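Local coordinates for CHAD domain protein (Streptomyces chartreusis, PDB 6RN5) that binds copper ions and, as a phosin built on the CHAD fold, probably binds inorganic polyphosphate, at residues 109-114 against 321-326; 176-181 against 328-333. One frame throughout, in Å; residues are numbered along the deposited sequence.

Contact 1 (109-114 against 321-326); sequences LERLLN and SEAAAA
Leu112 and Arg111 of helix 82-120 lie against Ala323 and Ala326 of helix 305-331, two leucine methyls and an arginine chain meeting two methyl groups. The short helical segments cross at -72°, with their axes 10.0 Å apart at closest approach, and Leu112 CA comes within 6.8 Å of Ala323 CA. Leu112 spreads its two methyls over helix 305-331. Its CG stands beside the backbone N and anti to the carbonyl carbon (chi1 -70°), which turns it toward the alanines: Leu112 CD2 lies on Ala323, 3.8 Å from Ala323 CB and 3.7 Å from Ala323 O, whereas CD1 lies between Ala323 O and Ala326 CB, 4.1 Å from each. Arg111 meets the same Ala323 methyl with the aliphatic part of its chain, its CD lying 3.6 Å from Ala323 CB. The chain runs extended as far as CD, and the bend at chi3 (-82°) then turns the guanidinium away from Ala323; there NH1 hydrogen-bonds to Gln351 OE1 on helix 338-366, whose side chain also touches Ala323. Leu183 of helix 170-198 packs on Leu112, placing this contact within the long helical bundle of the CHAD fold. The side chain of Leu112 lies about 8 Å from that of His348, a copper ligand, yet nothing in this contact reaches the metal. The two segments thus meet by van der Waals packing, mostly methyl against methyl with CD2 also resting on the Ala323 carbonyl oxygen, without a polar link of their own; the guanidinium of Arg111 is taken up by Gln351 on a third helix.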
loop_
_atom_site.group_PDB
_atom_site.type_symbol
_atom_site.label_atom_id
_atom_site.label_comp_id
_atom_site.label_asym_id
_atom_site.label_seq_id
_atom_site.Cartn_x
_atom_site.Cartn_y
_atom_site.Cartn_z
ATOM N N LEU A 109 13.082 -15.768 -1.669
ATOM C CA LEU A 109 12.490 -16.042 -2.970
ATOM C C LEU A 109 11.046 -16.435 -2.806
ATOM O O LEU A 109 10.136 -15.887 -3.460
ATOM C CB LEU A 109 13.256 -17.154 -3.695
ATOM C CG LEU A 109 12.681 -17.626 -5.041
ATOM C CD1 LEU A 109 12.399 -16.459 -5.993
ATOM C CD2 LEU A 109 13.607 -18.624 -5.723
ATOM N N GLU A 110 10.823 -17.382 -1.910
ATOM C CA GLU A 110 9.460 -17.807 -1.603
ATOM C C GLU A 110 8.524 -16.666 -1.182
ATOM O O GLU A 110 7.396 -16.544 -1.683
ATOM C CB GLU A 110 9.509 -18.840 -0.511
ATOM C CG GLU A 110 8.124 -19.221 -0.061
ATOM C CD GLU A 110 8.014 -20.683 0.264
ATOM O OE1 GLU A 110 8.993 -21.226 0.852
ATOM O OE2 GLU A 110 6.938 -21.260 -0.068
ATOM N N ARG A 111 8.990 -15.833 -0.261
ATOM C CA ARG A 111 8.217 -14.705 0.192
ATOM C C ARG A 111 7.878 -13.828 -1.007
ATOM O O ARG A 111 6.733 -13.385 -1.171
ATOM C CB ARG A 111 9.031 -13.919 1.240
ATOM C CG ARG A 111 8.575 -12.501 1.490
ATOM C CD ARG A 111 9.396 -11.812 2.587
ATOM N NE ARG A 111 8.897 -12.196 3.900
ATOM C CZ ARG A 111 7.902 -11.605 4.553
ATOM N NH1 ARG A 111 7.301 -10.501 4.099
ATOM N NH2 ARG A 111 7.567 -12.088 5.729
ATOM N N LEU A 112 8.855 -13.582 -1.878
ATOM C CA LEU A 112 8.595 -12.699 -3.004
ATOM C C LEU A 112 7.666 -13.328 -4.054
ATOM O O LEU A 112 6.757 -12.662 -4.589
ATOM C CB LEU A 112 9.905 -12.230 -3.629
ATOM C CG LEU A 112 10.722 -11.244 -2.766
ATOM C CD1 LEU A 112 12.169 -11.117 -3.223
ATOM C CD2 LEU A 112 10.125 -9.852 -2.692
ATOM N N LEU A 113 7.874 -14.594 -4.362
ATOM C CA LEU A 113 6.929 -15.264 -5.296
ATOM C C LEU A 113 5.500 -15.328 -4.764
ATOM O O LEU A 113 4.567 -15.018 -5.493
ATOM C CB LEU A 113 7.405 -16.653 -5.711
ATOM C CG LEU A 113 8.743 -16.574 -6.479
ATOM C CD1 LEU A 113 9.298 -17.963 -6.801
ATOM C CD2 LEU A 113 8.642 -15.787 -7.787
ATOM N N ASN A 114 5.333 -15.650 -3.493
ATOM C CA ASN A 114 4.015 -15.564 -2.858
ATOM C C ASN A 114 3.416 -14.166 -3.022
ATOM O O ASN A 114 2.288 -14.045 -3.443
ATOM C CB ASN A 114 4.080 -15.929 -1.371
ATOM C CG ASN A 114 4.285 -17.410 -1.148
ATOM O OD1 ASN A 114 3.908 -18.240 -1.983
ATOM N ND2 ASN A 114 4.913 -17.746 -0.055
ATOM N N SER A 321 11.795 -6.334 5.195
ATOM C CA SER A 321 12.792 -5.341 4.879
ATOM C C SER A 321 13.762 -5.832 3.803
ATOM O O SER A 321 13.997 -5.134 2.806
ATOM C CB SER A 321 13.544 -4.944 6.147
ATOM O OG SER A 321 14.542 -4.009 5.847
ATOM N N GLU A 322 14.279 -7.042 3.970
ATOM C CA GLU A 322 15.297 -7.573 3.066
ATOM C C GLU A 322 14.634 -7.956 1.721
ATOM O O GLU A 322 15.219 -7.816 0.651
ATOM C CB GLU A 322 16.008 -8.806 3.673
ATOM C CG GLU A 322 17.140 -8.548 4.661
ATOM C CD GLU A 322 18.326 -7.789 4.046
ATOM O OE1 GLU A 322 18.666 -7.964 2.850
ATOM O OE2 GLU A 322 18.939 -6.973 4.749
ATOM N N ALA A 323 13.410 -8.434 1.779
ATOM C CA ALA A 323 12.723 -8.728 0.569
ATOM C C ALA A 323 12.472 -7.461 -0.250
ATOM O O ALA A 323 12.624 -7.477 -1.477
ATOM C CB ALA A 323 11.429 -9.433 0.862
ATOM N N ALA A 324 12.083 -6.376 0.406
ATOM C CA ALA A 324 11.829 -5.147 -0.316
ATOM C C ALA A 324 13.107 -4.702 -1.028
ATOM O O ALA A 324 13.036 -4.228 -2.156
ATOM C CB ALA A 324 11.304 -4.064 0.613
ATOM N N ALA A 325 14.261 -4.877 -0.371
ATOM C CA ALA A 325 15.538 -4.432 -0.915
ATOM C C ALA A 325 15.928 -5.307 -2.095
ATOM O O ALA A 325 16.499 -4.813 -3.048
ATOM C CB ALA A 325 16.625 -4.451 0.140
ATOM N N ALA A 326 15.600 -6.594 -2.071
ATOM C CA ALA A 326 15.866 -7.422 -3.222
ATOM C C ALA A 326 14.996 -6.997 -4.412
ATOM O O ALA A 326 15.434 -7.080 -5.537
ATOM C CB ALA A 326 15.632 -8.886 -2.917
#

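Contact 2 (176-181 against 328-333); sequences GALLDR and AQAART
The helical segment 176-181 faces the C-terminal part of helix 305-331 and the loop after it, the backbones coming nearest at Leu179 CA and Ala330 CA, 7.0 Å apart. Leu178 and Leu179 both meet Ala330, chiefly at its carbonyl and its methyl respectively. Leu179 touches the methyl directly, CD2 to Ala330 CB at 3.6 Å. Leu178 comes in with CG anti to its own backbone N (chi1 180°), bringing CD2 to 3.8 Å from Ala330 O and 4.2 Å from Thr333 OG1. The contact joins two long helices of the all-helical CHAD fold, which meet here at a steep angle. Thr333, three residues past Ala330, turns its hydroxyl back to donate to Ala330 O at 2.7 Å. The same oxygen accepts from Thr333 N at 3.0 Å, both donors arriving from one face of the carbonyl plane, with the hydroxyl tilted 24° from that plane. Two donors of Thr333 thus hold the Ala330 carbonyl, and the Leu178 methyl packs beside it. Thr333 OG1 is also hydrogen-bonded to Gln182 NE2 of helix 170-198, a polar tie between the same two regions. Leu344 and Leu347 of helix 338-366 pack on Leu179, while Tyr342 of the second subunit packs on Ala328 and Ala331.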
loop_
_atom_site.group_PDB
_atom_site.type_symbol
_atom_site.label_atom_id
_atom_site.label_comp_id
_atom_site.label_asym_id
_atom_site.label_seq_id
_atom_site.Cartn_x
_atom_site.Cartn_y
_atom_site.Cartn_z
ATOM N N GLY A 176 8.953 -12.360 -11.569
ATOM C CA GLY A 176 9.037 -13.598 -10.849
ATOM C C GLY A 176 10.189 -14.437 -11.316
ATOM O O GLY A 176 10.941 -15.004 -10.509
ATOM N N ALA A 177 10.336 -14.506 -12.627
ATOM C CA ALA A 177 11.390 -15.274 -13.227
ATOM C C ALA A 177 12.777 -14.601 -12.994
ATOM O O ALA A 177 13.811 -15.281 -12.798
ATOM C CB ALA A 177 11.113 -15.420 -14.709
ATOM N N LEU A 178 12.800 -13.279 -13.045
ATOM C CA LEU A 178 14.031 -12.533 -12.758
ATOM C C LEU A 178 14.541 -12.810 -11.326
ATOM O O LEU A 178 15.683 -13.146 -11.118
ATOM C CB LEU A 178 13.788 -11.045 -12.975
ATOM C CG LEU A 178 14.974 -10.129 -12.716
ATOM C CD1 LEU A 178 16.069 -10.399 -13.730
ATOM C CD2 LEU A 178 14.518 -8.679 -12.779
ATOM N N LEU A 179 13.662 -12.684 -10.353
ATOM C CA LEU A 179 14.006 -12.943 -8.970
ATOM C C LEU A 179 14.344 -14.424 -8.723
ATOM O O LEU A 179 15.249 -14.762 -7.957
ATOM C CB LEU A 179 12.855 -12.497 -8.070
ATOM C CG LEU A 179 12.632 -10.977 -8.037
ATOM C CD1 LEU A 179 11.276 -10.668 -7.469
ATOM C CD2 LEU A 179 13.690 -10.252 -7.212
ATOM N N ASP A 180 13.587 -15.321 -9.327
ATOM C CA ASP A 180 13.931 -16.727 -9.248
ATOM C C ASP A 180 15.373 -16.996 -9.731
ATOM O O ASP A 180 16.148 -17.668 -9.056
ATOM C CB ASP A 180 12.915 -17.520 -10.067
ATOM C CG ASP A 180 13.078 -19.019 -9.936
ATOM O OD1 ASP A 180 14.020 -19.514 -9.324
ATOM O OD2 ASP A 180 12.239 -19.722 -10.472
ATOM N N ARG A 181 15.742 -16.434 -10.884
ATOM C CA ARG A 181 17.103 -16.542 -11.379
ATOM C C ARG A 181 18.108 -15.923 -10.419
ATOM O O ARG A 181 19.059 -16.575 -10.019
ATOM C CB ARG A 181 17.244 -15.896 -12.781
ATOM C CG ARG A 181 18.641 -16.019 -13.389
ATOM C CD ARG A 181 18.778 -15.402 -14.792
ATOM N NE ARG A 181 20.060 -14.669 -14.910
ATOM C CZ ARG A 181 21.257 -15.171 -15.283
ATOM N NH1 ARG A 181 21.393 -16.457 -15.635
ATOM N NH2 ARG A 181 22.342 -14.359 -15.314
ATOM N N ALA A 328 13.862 -3.894 -5.029
ATOM C CA ALA A 328 14.415 -2.629 -5.508
ATOM C C ALA A 328 15.674 -2.890 -6.345
ATOM O O ALA A 328 15.807 -2.395 -7.470
ATOM C CB ALA A 328 14.697 -1.644 -4.350
ATOM N N GLN A 329 16.570 -3.704 -5.811
ATOM C CA GLN A 329 17.796 -3.995 -6.463
ATOM C C GLN A 329 17.554 -4.726 -7.790
ATOM O O GLN A 329 18.183 -4.421 -8.769
ATOM C CB GLN A 329 18.736 -4.786 -5.520
ATOM C CG GLN A 329 20.169 -4.981 -6.082
ATOM C CD GLN A 329 20.927 -3.667 -6.372
ATOM O OE1 GLN A 329 20.933 -2.739 -5.561
ATOM N NE2 GLN A 329 21.546 -3.587 -7.546
ATOM N N ALA A 330 16.627 -5.660 -7.833
ATOM C CA ALA A 330 16.305 -6.303 -9.072
ATOM C C ALA A 330 15.799 -5.313 -10.150
ATOM O O ALA A 330 16.035 -5.495 -11.323
ATOM C CB ALA A 330 15.238 -7.383 -8.827
ATOM N N ALA A 331 15.107 -4.281 -9.737
ATOM C CA ALA A 331 14.625 -3.253 -10.648
ATOM C C ALA A 331 15.745 -2.449 -11.308
ATOM O O ALA A 331 15.502 -1.805 -12.320
ATOM C CB ALA A 331 13.694 -2.300 -9.893
ATOM N N ARG A 332 16.958 -2.516 -10.750
ATOM C CA ARG A 332 18.109 -1.893 -11.384
ATOM C C ARG A 332 18.869 -2.821 -12.335
ATOM O O ARG A 332 19.856 -2.424 -12.886
ATOM C CB ARG A 332 19.084 -1.428 -10.336
ATOM C CG ARG A 332 18.462 -0.661 -9.208
ATOM C CD ARG A 332 19.536 -0.001 -8.352
ATOM N NE ARG A 332 19.609 1.440 -8.647
ATOM C CZ ARG A 332 20.450 2.027 -9.504
ATOM N NH1 ARG A 332 20.379 3.341 -9.691
ATOM N NH2 ARG A 332 21.372 1.330 -10.173
ATOM N N THR A 333 18.436 -4.061 -12.506
ATOM C CA THR A 333 19.079 -4.972 -13.424
ATOM C C THR A 333 19.006 -4.377 -14.847
ATOM O O THR A 333 17.945 -3.906 -15.251
ATOM C CB THR A 333 18.315 -6.296 -13.445
ATOM O OG1 THR A 333 18.252 -6.808 -12.120
ATOM C CG2 THR A 333 18.961 -7.341 -14.373
#

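How the contacts relate
Contacts 1 and 2 lie with their centres about 10 Å apart, on the same side of the chain's centre, and share helix 305-331: residues 321-326 meet helix 82-120, and residues 328-333, about two turns further along, meet helix 170-198. Those two partners are consecutive helices in the model, joined by an unmodelled stretch. Along the chain the order is 109-114, 176-181, 321-326, 328-333, so the two pairings interleave. The contacts also touch each other, Leu109 CD1 packing 3.6 Å from Asp180 CA. Three helices are thereby gathered into one packed region, and helix 338-366, which carries the copper ligand His348, packs against both contacts.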